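Local coordinates for protein exopolygalacturonate lyase (Vibrio vulnificus, PDB 5A29) that probably cleaves pectate (polygalacturonate) by beta-elimination, as a manganese-binding family 2 polysaccharide lyase, at residues T53-A58 against T114-D119; E70-D75 against E552-E557; T78-N83 against N137-E142; G131-V136 against N150-L155. All coordinates share one frame; numbering follows the deposited sequence.

Contact 1 (T53-A58 against T114-D119)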
# COMPACT_ATOMS: atom_id res chain seq x y z
N THR A 53 12.45 -20.66 -20.53
CA THR A 53 13.13 -19.48 -20.00
C THR A 53 12.65 -18.29 -20.79
O THR A 53 12.55 -18.36 -22.01
CB THR A 53 14.66 -19.64 -20.01
OG1 THR A 53 15.02 -20.35 -21.21
CG2 THR A 53 15.16 -20.43 -18.76
N THR A 54 12.22 -17.25 -20.08
CA THR A 54 11.66 -16.02 -20.68
C THR A 54 12.17 -14.91 -19.73
O THR A 54 12.74 -15.22 -18.69
CB THR A 54 10.08 -15.95 -20.66
OG1 THR A 54 9.59 -15.95 -19.30
CG2 THR A 54 9.41 -17.14 -21.37
N PRO A 55 11.95 -13.64 -20.08
CA PRO A 55 12.28 -12.60 -19.09
C PRO A 55 11.40 -12.58 -17.82
O PRO A 55 11.77 -11.87 -16.88
CB PRO A 55 12.11 -11.32 -19.87
CG PRO A 55 12.34 -11.72 -21.30
CD PRO A 55 11.70 -13.06 -21.41
N LEU A 56 10.29 -13.33 -17.77
CA LEU A 56 9.44 -13.25 -16.59
C LEU A 56 10.18 -13.67 -15.31
O LEU A 56 11.07 -14.53 -15.34
CB LEU A 56 8.16 -14.07 -16.74
CG LEU A 56 7.13 -13.73 -17.83
CD1 LEU A 56 6.01 -14.75 -17.57
CD2 LEU A 56 6.67 -12.29 -17.70
N LEU A 57 9.73 -13.15 -14.17
CA LEU A 57 10.33 -13.47 -12.88
C LEU A 57 9.33 -14.18 -12.00
O LEU A 57 8.13 -13.88 -12.05
CB LEU A 57 10.76 -12.18 -12.16
CG LEU A 57 12.06 -11.53 -12.59
CD1 LEU A 57 12.21 -10.23 -11.84
CD2 LEU A 57 13.26 -12.41 -12.23
N ALA A 58 9.84 -15.07 -11.15
CA ALA A 58 9.09 -15.65 -10.08
C ALA A 58 8.71 -14.53 -9.08
O ALA A 58 9.48 -13.63 -8.83
CB ALA A 58 9.95 -16.71 -9.39
N THR A 114 9.80 -5.86 -18.30
CA THR A 114 8.55 -5.10 -18.39
C THR A 114 8.02 -5.16 -19.83
O THR A 114 6.81 -5.40 -20.06
CB THR A 114 8.76 -3.68 -17.90
OG1 THR A 114 9.12 -3.76 -16.48
CG2 THR A 114 7.48 -2.86 -18.01
N ARG A 115 8.92 -4.98 -20.79
CA ARG A 115 8.51 -4.95 -22.20
C ARG A 115 7.94 -6.32 -22.58
O ARG A 115 6.95 -6.42 -23.32
CB ARG A 115 9.69 -4.57 -23.08
CG ARG A 115 9.23 -4.17 -24.47
CD ARG A 115 10.31 -4.03 -25.51
NE ARG A 115 11.41 -3.14 -25.17
CZ ARG A 115 11.33 -1.82 -25.04
NH1 ARG A 115 10.16 -1.22 -25.10
NH2 ARG A 115 12.42 -1.13 -24.78
N TYR A 116 8.52 -7.40 -22.06
CA TYR A 116 8.02 -8.74 -22.42
C TYR A 116 6.61 -9.00 -21.79
O TYR A 116 5.75 -9.65 -22.39
CB TYR A 116 8.98 -9.82 -21.93
CG TYR A 116 8.57 -11.24 -22.22
CD1 TYR A 116 8.83 -11.81 -23.49
CD2 TYR A 116 7.91 -11.99 -21.28
CE1 TYR A 116 8.44 -13.13 -23.76
CE2 TYR A 116 7.53 -13.31 -21.53
CZ TYR A 116 7.78 -13.87 -22.79
OH TYR A 116 7.38 -15.17 -23.05
N PHE A 117 6.46 -8.63 -20.51
CA PHE A 117 5.18 -8.71 -19.85
C PHE A 117 4.11 -7.94 -20.66
O PHE A 117 3.04 -8.48 -20.94
CB PHE A 117 5.21 -8.11 -18.41
CG PHE A 117 3.89 -8.29 -17.70
CD1 PHE A 117 3.53 -9.54 -17.17
CD2 PHE A 117 2.92 -7.31 -17.79
CE1 PHE A 117 2.27 -9.78 -16.59
CE2 PHE A 117 1.65 -7.53 -17.23
CZ PHE A 117 1.34 -8.76 -16.62
N MET A 118 4.41 -6.69 -21.01
CA MET A 118 3.44 -5.84 -21.67
C MET A 118 3.19 -6.28 -23.13
O MET A 118 2.07 -6.15 -23.63
CB MET A 118 3.86 -4.37 -21.59
CG MET A 118 3.77 -3.84 -20.15
SD MET A 118 4.09 -2.10 -19.83
CE MET A 118 2.46 -1.46 -20.10
N ASP A 119 4.19 -6.86 -23.78
CA ASP A 119 3.96 -7.48 -25.11
C ASP A 119 3.08 -8.71 -25.06
O ASP A 119 2.47 -9.06 -26.07
CB ASP A 119 5.29 -7.80 -25.86
CG ASP A 119 6.01 -6.55 -26.28
OD1 ASP A 119 5.37 -5.48 -26.27
OD2 ASP A 119 7.22 -6.58 -26.58

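Contact 2 (E70-D75 against E552-E557)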
# COMPACT_ATOMS: atom_id res chain seq x y z
N GLU A 70 5.36 -21.94 -5.59
CA GLU A 70 4.26 -22.52 -6.34
C GLU A 70 2.91 -22.28 -5.67
O GLU A 70 2.78 -22.44 -4.47
CB GLU A 70 4.46 -24.06 -6.43
CG GLU A 70 5.62 -24.42 -7.32
CD GLU A 70 5.89 -25.93 -7.35
OE1 GLU A 70 5.44 -26.67 -6.45
OE2 GLU A 70 6.54 -26.36 -8.31
N TRP A 71 1.89 -21.97 -6.47
CA TRP A 71 0.50 -22.10 -5.95
C TRP A 71 0.14 -23.59 -6.03
O TRP A 71 0.42 -24.22 -7.06
CB TRP A 71 -0.49 -21.32 -6.86
CG TRP A 71 -1.84 -21.19 -6.20
CD1 TRP A 71 -2.92 -21.99 -6.38
CD2 TRP A 71 -2.22 -20.20 -5.20
NE1 TRP A 71 -3.96 -21.59 -5.54
CE2 TRP A 71 -3.56 -20.49 -4.83
CE3 TRP A 71 -1.56 -19.11 -4.60
CZ2 TRP A 71 -4.26 -19.73 -3.90
CZ3 TRP A 71 -2.26 -18.33 -3.67
CH2 TRP A 71 -3.60 -18.63 -3.34
N ILE A 72 -0.46 -24.12 -4.96
CA ILE A 72 -0.97 -25.48 -4.96
C ILE A 72 -2.50 -25.45 -5.01
O ILE A 72 -3.14 -24.98 -4.06
CB ILE A 72 -0.53 -26.23 -3.70
CG1 ILE A 72 1.01 -26.31 -3.69
CG2 ILE A 72 -1.14 -27.65 -3.68
CD1 ILE A 72 1.54 -26.78 -2.35
N TYR A 73 -3.07 -25.96 -6.09
CA TYR A 73 -4.54 -26.06 -6.20
C TYR A 73 -5.19 -27.18 -5.37
O TYR A 73 -4.52 -28.10 -4.96
CB TYR A 73 -4.94 -26.21 -7.65
CG TYR A 73 -4.68 -24.96 -8.41
CD1 TYR A 73 -5.66 -23.97 -8.49
CD2 TYR A 73 -3.49 -24.77 -9.09
CE1 TYR A 73 -5.47 -22.84 -9.25
CE2 TYR A 73 -3.27 -23.62 -9.84
CZ TYR A 73 -4.26 -22.64 -9.87
OH TYR A 73 -4.09 -21.51 -10.61
N PRO A 74 -6.52 -27.08 -5.13
CA PRO A 74 -7.11 -28.15 -4.33
C PRO A 74 -6.90 -29.58 -4.94
O PRO A 74 -6.81 -30.54 -4.18
CB PRO A 74 -8.60 -27.75 -4.23
CG PRO A 74 -8.58 -26.24 -4.34
CD PRO A 74 -7.48 -25.98 -5.37
N ASP A 75 -6.81 -29.71 -6.26
CA ASP A 75 -6.68 -31.03 -6.89
C ASP A 75 -5.22 -31.48 -6.87
O ASP A 75 -4.89 -32.58 -7.30
CB ASP A 75 -7.20 -31.03 -8.34
CG ASP A 75 -6.36 -30.15 -9.26
OD1 ASP A 75 -5.69 -29.23 -8.77
OD2 ASP A 75 -6.38 -30.36 -10.49
N GLU A 552 -8.06 -20.52 -3.60
CA GLU A 552 -8.06 -21.79 -2.84
C GLU A 552 -6.65 -22.40 -2.93
O GLU A 552 -6.13 -22.62 -4.02
CB GLU A 552 -9.10 -22.81 -3.41
CG GLU A 552 -10.57 -22.37 -3.32
CD GLU A 552 -11.05 -21.47 -4.47
OE1 GLU A 552 -10.68 -21.66 -5.67
OE2 GLU A 552 -11.86 -20.55 -4.18
N PHE A 553 -6.07 -22.68 -1.78
CA PHE A 553 -4.69 -23.19 -1.74
C PHE A 553 -4.76 -24.56 -1.11
O PHE A 553 -5.09 -24.66 0.05
CB PHE A 553 -3.82 -22.26 -0.87
CG PHE A 553 -2.33 -22.51 -1.02
CD1 PHE A 553 -1.71 -23.55 -0.30
CD2 PHE A 553 -1.58 -21.79 -1.94
CE1 PHE A 553 -0.35 -23.82 -0.48
CE2 PHE A 553 -0.21 -22.06 -2.11
CZ PHE A 553 0.40 -23.08 -1.38
N ALA A 554 -4.46 -25.62 -1.85
CA ALA A 554 -4.52 -27.00 -1.28
C ALA A 554 -5.85 -27.21 -0.57
O ALA A 554 -6.92 -26.97 -1.15
CB ALA A 554 -3.39 -27.24 -0.30
N GLY A 555 -5.77 -27.56 0.71
CA GLY A 555 -6.95 -27.86 1.54
C GLY A 555 -7.76 -26.65 1.98
O GLY A 555 -8.82 -26.82 2.58
N LYS A 556 -7.29 -25.43 1.66
CA LYS A 556 -7.79 -24.24 2.35
C LYS A 556 -8.55 -23.36 1.38
O LYS A 556 -8.00 -22.89 0.41
CB LYS A 556 -6.64 -23.46 2.99
CG LYS A 556 -7.08 -22.72 4.22
CD LYS A 556 -6.43 -21.36 4.25
CE LYS A 556 -6.05 -20.99 5.67
NZ LYS A 556 -4.94 -21.89 6.10
N GLU A 557 -9.83 -23.11 1.67
CA GLU A 557 -10.68 -22.39 0.76
C GLU A 557 -10.35 -20.90 0.64
O GLU A 557 -10.34 -20.31 -0.45
CB GLU A 557 -12.14 -22.58 1.19
CG GLU A 557 -12.92 -23.53 0.30
CD GLU A 557 -14.36 -23.07 0.13
OE1 GLU A 557 -15.05 -22.89 1.16
OE2 GLU A 557 -14.81 -22.85 -1.03

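Contact 3 (T78-N83 against N137-E142)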
# COMPACT_ATOMS: atom_id res chain seq x y z
N THR A 78 0.15 -27.97 -9.27
CA THR A 78 0.98 -26.84 -8.80
C THR A 78 1.29 -25.95 -9.98
O THR A 78 1.40 -26.42 -11.13
CB THR A 78 2.30 -27.26 -8.14
OG1 THR A 78 3.07 -28.00 -9.08
CG2 THR A 78 2.06 -28.08 -6.87
N ALA A 79 1.30 -24.63 -9.73
CA ALA A 79 1.69 -23.69 -10.77
C ALA A 79 2.70 -22.70 -10.18
O ALA A 79 2.44 -22.06 -9.16
CB ALA A 79 0.49 -22.97 -11.38
N THR A 80 3.83 -22.59 -10.85
CA THR A 80 4.85 -21.65 -10.43
C THR A 80 4.35 -20.22 -10.69
O THR A 80 3.97 -19.91 -11.81
CB THR A 80 6.14 -21.90 -11.24
OG1 THR A 80 6.57 -23.24 -10.96
CG2 THR A 80 7.24 -20.96 -10.75
N ILE A 81 4.47 -19.35 -9.68
CA ILE A 81 3.78 -18.02 -9.73
C ILE A 81 4.66 -16.96 -10.36
O ILE A 81 5.79 -16.74 -9.91
CB ILE A 81 3.40 -17.55 -8.30
CG1 ILE A 81 2.47 -18.57 -7.67
CG2 ILE A 81 2.76 -16.12 -8.35
CD1 ILE A 81 2.42 -18.56 -6.17
N SER A 82 4.18 -16.32 -11.43
CA SER A 82 4.70 -15.02 -11.84
C SER A 82 3.55 -13.94 -11.85
O SER A 82 2.73 -13.90 -12.77
CB SER A 82 5.29 -15.14 -13.23
OG SER A 82 5.85 -13.93 -13.70
N ASN A 83 3.56 -13.04 -10.87
CA ASN A 83 2.48 -12.02 -10.74
C ASN A 83 3.16 -10.67 -10.74
O ASN A 83 3.73 -10.27 -9.74
CB ASN A 83 1.71 -12.29 -9.44
CG ASN A 83 0.42 -11.46 -9.35
OD1 ASN A 83 0.35 -10.38 -9.90
ND2 ASN A 83 -0.55 -11.96 -8.65
N ASN A 137 1.49 -18.51 -15.15
CA ASN A 137 2.29 -19.72 -14.85
C ASN A 137 3.72 -19.50 -15.39
O ASN A 137 3.92 -19.33 -16.61
CB ASN A 137 1.65 -20.99 -15.50
CG ASN A 137 2.26 -22.29 -14.98
OD1 ASN A 137 3.49 -22.45 -14.97
ND2 ASN A 137 1.42 -23.17 -14.46
N LEU A 138 4.73 -19.45 -14.49
CA LEU A 138 6.10 -19.08 -14.96
C LEU A 138 6.70 -20.16 -15.95
O LEU A 138 7.49 -19.84 -16.87
CB LEU A 138 7.05 -18.94 -13.73
CG LEU A 138 8.46 -18.40 -14.03
CD1 LEU A 138 8.51 -16.91 -14.36
CD2 LEU A 138 9.38 -18.64 -12.82
N ASP A 139 6.29 -21.40 -15.75
CA ASP A 139 6.81 -22.54 -16.54
C ASP A 139 6.04 -22.78 -17.83
O ASP A 139 6.61 -23.27 -18.79
CB ASP A 139 6.75 -23.80 -15.73
CG ASP A 139 7.56 -23.72 -14.48
OD1 ASP A 139 8.61 -23.04 -14.47
OD2 ASP A 139 7.15 -24.31 -13.46
N THR A 140 4.74 -22.49 -17.86
CA THR A 140 3.95 -22.81 -19.07
C THR A 140 3.48 -21.57 -19.81
O THR A 140 3.13 -21.64 -20.97
CB THR A 140 2.73 -23.71 -18.80
OG1 THR A 140 1.83 -23.04 -17.92
CG2 THR A 140 3.12 -25.04 -18.19
N LEU A 141 3.54 -20.40 -19.15
CA LEU A 141 3.02 -19.12 -19.69
C LEU A 141 1.49 -19.08 -19.85
O LEU A 141 0.96 -18.14 -20.39
CB LEU A 141 3.70 -18.66 -20.97
CG LEU A 141 5.22 -18.76 -20.99
CD1 LEU A 141 5.67 -18.28 -22.35
CD2 LEU A 141 5.88 -17.94 -19.87
N GLU A 142 0.79 -20.09 -19.33
CA GLU A 142 -0.67 -20.07 -19.29
C GLU A 142 -1.10 -19.08 -18.20
O GLU A 142 -0.38 -18.91 -17.19
CB GLU A 142 -1.15 -21.46 -18.93
CG GLU A 142 -0.91 -22.48 -20.05
CD GLU A 142 -0.95 -23.91 -19.54
OE1 GLU A 142 -0.48 -24.18 -18.39
OE2 GLU A 142 -1.44 -24.77 -20.30
O HOH W 1 1.78 -25.87 -14.09
O HOH W 2 4.31 -24.42 -13.11

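Contact 4 (G131-V136 against N150-L155). With MN (manganese (II) ion), chain C; EDO (1,2-ethanediol), chain E.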
# COMPACT_ATOMS: atom_id res chain seq x y z
N GLY A 131 -2.34 -9.29 -10.24
CA GLY A 131 -3.18 -8.83 -9.13
C GLY A 131 -3.66 -9.96 -8.26
O GLY A 131 -3.11 -11.08 -8.26
N GLY A 132 -4.66 -9.66 -7.46
CA GLY A 132 -5.09 -10.54 -6.37
C GLY A 132 -5.67 -11.89 -6.80
O GLY A 132 -5.68 -12.85 -6.00
N HIS A 133 -6.18 -11.99 -8.03
CA HIS A 133 -6.93 -13.21 -8.46
C HIS A 133 -6.51 -13.59 -9.85
O HIS A 133 -7.26 -14.31 -10.54
CB HIS A 133 -8.45 -12.94 -8.49
CG HIS A 133 -9.09 -12.71 -7.16
ND1 HIS A 133 -8.90 -13.51 -6.07
CD2 HIS A 133 -9.96 -11.75 -6.77
CE1 HIS A 133 -9.62 -13.06 -5.05
NE2 HIS A 133 -10.28 -11.99 -5.45
N ARG A 134 -5.34 -13.12 -10.31
CA ARG A 134 -4.85 -13.58 -11.61
C ARG A 134 -3.31 -13.52 -11.68
O ARG A 134 -2.72 -12.51 -11.33
CB ARG A 134 -5.36 -12.69 -12.77
CG ARG A 134 -5.51 -13.47 -14.11
CD ARG A 134 -6.77 -14.33 -14.01
NE ARG A 134 -6.89 -15.41 -15.01
CZ ARG A 134 -7.30 -15.20 -16.24
NH1 ARG A 134 -7.53 -13.96 -16.63
NH2 ARG A 134 -7.45 -16.23 -17.08
N PHE A 135 -2.68 -14.53 -12.28
CA PHE A 135 -1.23 -14.44 -12.49
C PHE A 135 -0.81 -15.33 -13.68
O PHE A 135 -1.64 -16.06 -14.23
CB PHE A 135 -0.46 -14.80 -11.19
CG PHE A 135 -0.59 -16.24 -10.73
CD1 PHE A 135 0.27 -17.24 -11.24
CD2 PHE A 135 -1.53 -16.61 -9.78
CE1 PHE A 135 0.20 -18.57 -10.80
CE2 PHE A 135 -1.64 -17.94 -9.35
CZ PHE A 135 -0.78 -18.93 -9.85
N VAL A 136 0.47 -15.30 -14.03
CA VAL A 136 1.00 -16.09 -15.17
C VAL A 136 1.78 -17.31 -14.63
O VAL A 136 2.56 -17.18 -13.68
CB VAL A 136 1.88 -15.21 -16.04
CG1 VAL A 136 2.38 -16.02 -17.28
CG2 VAL A 136 1.06 -14.03 -16.57
N ASN A 150 -13.43 -17.10 -10.58
CA ASN A 150 -13.19 -15.69 -10.26
C ASN A 150 -11.85 -15.23 -10.84
O ASN A 150 -11.01 -14.68 -10.13
CB ASN A 150 -13.28 -15.44 -8.75
CG ASN A 150 -13.38 -13.95 -8.43
OD1 ASN A 150 -14.05 -13.23 -9.15
ND2 ASN A 150 -12.65 -13.48 -7.40
N SER A 151 -11.69 -15.44 -12.14
CA SER A 151 -10.56 -14.95 -12.87
C SER A 151 -10.76 -13.48 -13.26
O SER A 151 -11.26 -13.16 -14.36
CB SER A 151 -10.32 -15.83 -14.11
OG SER A 151 -9.87 -17.07 -13.61
N VAL A 152 -10.37 -12.58 -12.34
CA VAL A 152 -10.72 -11.19 -12.47
C VAL A 152 -9.49 -10.34 -12.15
O VAL A 152 -8.50 -10.88 -11.62
CB VAL A 152 -11.88 -10.83 -11.52
CG1 VAL A 152 -13.12 -11.63 -11.97
CG2 VAL A 152 -11.52 -11.13 -10.04
N HIS A 153 -9.54 -9.05 -12.49
CA HIS A 153 -8.48 -8.08 -12.17
C HIS A 153 -8.79 -7.45 -10.81
O HIS A 153 -9.84 -6.78 -10.68
CB HIS A 153 -8.50 -6.99 -13.26
CG HIS A 153 -7.55 -5.85 -13.01
ND1 HIS A 153 -7.91 -4.68 -12.38
CD2 HIS A 153 -6.24 -5.71 -13.35
CE1 HIS A 153 -6.86 -3.88 -12.30
NE2 HIS A 153 -5.84 -4.47 -12.92
N GLU A 154 -7.91 -7.66 -9.80
CA GLU A 154 -8.12 -7.10 -8.48
C GLU A 154 -6.82 -6.39 -7.98
O GLU A 154 -5.77 -7.05 -7.91
CB GLU A 154 -8.47 -8.19 -7.48
CG GLU A 154 -8.52 -7.74 -6.00
CD GLU A 154 -9.02 -8.82 -5.07
OE1 GLU A 154 -10.22 -9.21 -5.18
OE2 GLU A 154 -8.27 -9.31 -4.11
N LEU A 155 -6.93 -5.14 -7.59
CA LEU A 155 -5.87 -4.40 -6.87
C LEU A 155 -6.40 -3.90 -5.54
O LEU A 155 -7.64 -3.78 -5.31
CB LEU A 155 -5.38 -3.21 -7.69
CG LEU A 155 -4.81 -3.44 -9.11
CD1 LEU A 155 -4.23 -2.13 -9.57
CD2 LEU A 155 -3.75 -4.51 -9.02
MN MN C . -11.31 -10.58 -4.24
C1 EDO E . -10.24 -0.35 -7.39
O1 EDO E . -8.97 0.06 -6.85
C2 EDO E . -10.50 -1.68 -6.69
O2 EDO E . -9.56 -2.68 -7.21
O HOH W 3 -6.23 -10.00 -10.29
O HOH W 4 -8.81 -16.48 -9.90
O HOH W 5 -9.75 -10.92 -2.64

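Contact 1 (T53-A58 against T114-D119)
Pro-55 and Leu-56, in the loop between helix 27-46 and strand 60-62, pass alongside helix 105-120, with the CA atoms of Pro-55 and Tyr-116 6.6 Å apart and those of Leu-56 and Phe-117 slightly farther. The loop bends here through an ST turn: Thr-54 OG1 accepts from Leu-56 N over 3.1 Å. Tyr-116 carries the contact from the helix side. Its CG stands trans to the backbone N (chi1 180°), and this throws the ring out from the helix into the bend of the loop. Pro-55 CD sits over the middle of one ring face, 3.7 Å from the Tyr-116 centroid and only 12° off the normal, a well-centred CH-pi contact. Leu-56 comes in at the rim instead, with CG 3.7 Å from Tyr-116 CE2 and CD2 lying in the ring plane. The same methyl reaches on to the edge of the next aromatic, Leu-56 CD2 being 4.2 Å from Phe-117 CD1, so one methyl touches the edges of two consecutive aromatic side chains. Phe-117 in turn stacks with Phe-84. Side-chain apolar contacts thus join loop to helix, while the carbonyls of Pro-55 and Leu-56 are both taken by the guanidinium of Arg-48. At the far end of the tyrosine, the methyl CG2 of Thr-54 lies 3.3 Å from Tyr-116 OH.

Contact 2 (E70-D75 against E552-E557)
Trp-71 and Phe-553 form the apolar centre, a T-shaped pair in which the phenyl presents its edge to the indole face: the centroid of the six-membered Trp-71 ring is 5.0 Å from that of Phe-553, and the planes stand at 77°. The leading atom is Phe-553 CD2, above the middle of the indole and 3.7 Å from Trp-71 CD2. Phe-553 opens a type II' beta turn running to Lys-556, with Phe-553 and Lys-556 hydrogen-bonded to each other in both directions as in a tight two-residue hairpin. This hairpin end, from late in the chain, docks on strand 70-72, an edge strand of a small antiparallel sheet. Ile-72 lies over a face of the phenyl ring in a CH-pi contact, its CB 4.3 Å from the Phe-553 centroid, and its CG2 methyl meets Ala-554 CB at 4.1 Å. Farther out, Pro-74 CG rests against Glu-552 CB at 3.6 Å; the carboxylate of that glutamate turns to another partner, its OE1 accepting from Asn-148 N.

Two hydrogen bonds stitch the polar edge. Ala-554 N gives to Ile-72 O over 2.7 Å, tying the start of the turn to the end of the strand. The indole N-H is used as well: Trp-71 NE1 donates to Glu-552 O over 2.8 Å, a bent bond (138° at the hydrogen) that reaches the oxygen from above the carbonyl plane. The bond should limit rotation of the indole, keeping its face toward the phenyl edge. Toward the turn, Pro-74 CA makes a C-H...O contact of 3.4 Å with Ala-554 O.

Contact 3 (T78-N83 against N137-E142)
Thr-80 splits its two branches between neighbouring residues of the facing loop: OG1 turns to Asp-139, the methyl CG2 to Leu-138. A chi1 of -61° does this, leaving the hydroxyl beside the threonine's own N and swinging the methyl trans to it. The setting is the antiparallel sheet in which strand 78-82 pairs with strand 135-137; Ile-81 and Asn-137 form a non-hydrogen-bonded pair, and the chain then leaves the strand through an Asx turn. Thr-80 OG1 donates to Asp-139 OD2 over 2.8 Å, meeting that oxygen from above the carboxylate plane, with the two side chains crossing nearly at right angles. Asp-139 OD1 has its own partner in Ser-49 OG. On the methyl side, Thr-80 CG2 packs on Leu-138 CB at 3.6 Å, and Leu-138 CD1 extends along the strand to Ser-82 CB, 3.8 Å away. The backbones are joined by a nearly straight bond of 2.8 Å from Leu-138 N to Thr-80 O.

Asn-137 is oriented differently: its CB leads away from the strand, yet its amide folds back to put ND2 3.2 Å from Ala-79 CB, a tight fit. OD1 collects two backbone donors, Asp-139 N in the carbonyl plane and Thr-140 N well above it, which holds the amide against rotation. ND2 is bonded to Glu-144 OE2 and, through a water, linked to Thr-78 O. A second water gathers the polar groups of both segments: it accepts from Thr-80 N at 2.9 Å and donates to Asn-137 OD1 at 2.8 Å and to Asp-139 OD2.

Contact 4 (G131-V136 against N150-L155)
The His-133 imidazole has Asn-150 ND2 over one face, 3.2 Å above the ring plane and displaced toward the rim, with ring and amide planes 59° apart; Val-152 CG2 approaches the ring obliquely, 3.7 Å from His-133 CD2. The next flat group, the Arg-134 guanidinium, has Ser-151 CB over one face, also off-centre. Glu-154 turns its carboxylate 69° from the imidazole plane, and both groups converge on the manganese ion: His-133 NE2 binds it at 2.1 Å and Glu-154 OE1 at 2.0 Å. Glu-154 gets there on an extended chain, CG trans to its N (chi1 172°). A water on the metal, 2.3 Å away, donates to Glu-154 OE2. The backbones are fastened by Gly-132 N to Glu-154 O, 2.9 Å, and by a water that links His-133 N with Val-152 O and Glu-154 N.

His-196 NE2 is a further metal ligand. In the second shell, His-550 O accepts from His-133 ND1, leaving NE2 to the metal, and Tyr-548 OH bonds to Glu-154 OE2. Asn-150 ND2 is bonded to Gln-147 OE1. One glutamate oxygen thus holds the ion while the other orients its water, consistent with a metal site serving a polysaccharide lyase.

Contacts 2, 3 and 4 each have a segment in one four-stranded antiparallel sheet, ordered 70-72, 78-82, 135-137, 143-144. Contacts 2 and 3 join where Trp-71 N meets Ala-79 O at 2.8 Å; contacts 3 and 4 join through Ser-82 N and Val-136 O, 2.9 Å apart, and through Asn-83 ND2 and Gly-131 O. Contact 1 borders contact 3, with Leu-57 O 2.8 Å from Ser-82 OG, and touches contact 4 through Leu-56 and Val-136. The manganese site belongs to contact 4; contact 2 lies nearby, the side chain of Trp-71 being about 8 Å from that of His-133, and a bound meso-tartrate lies about 8 Å from the Glu-154 side chain. Contacts 1 and 3 lie away from these sites.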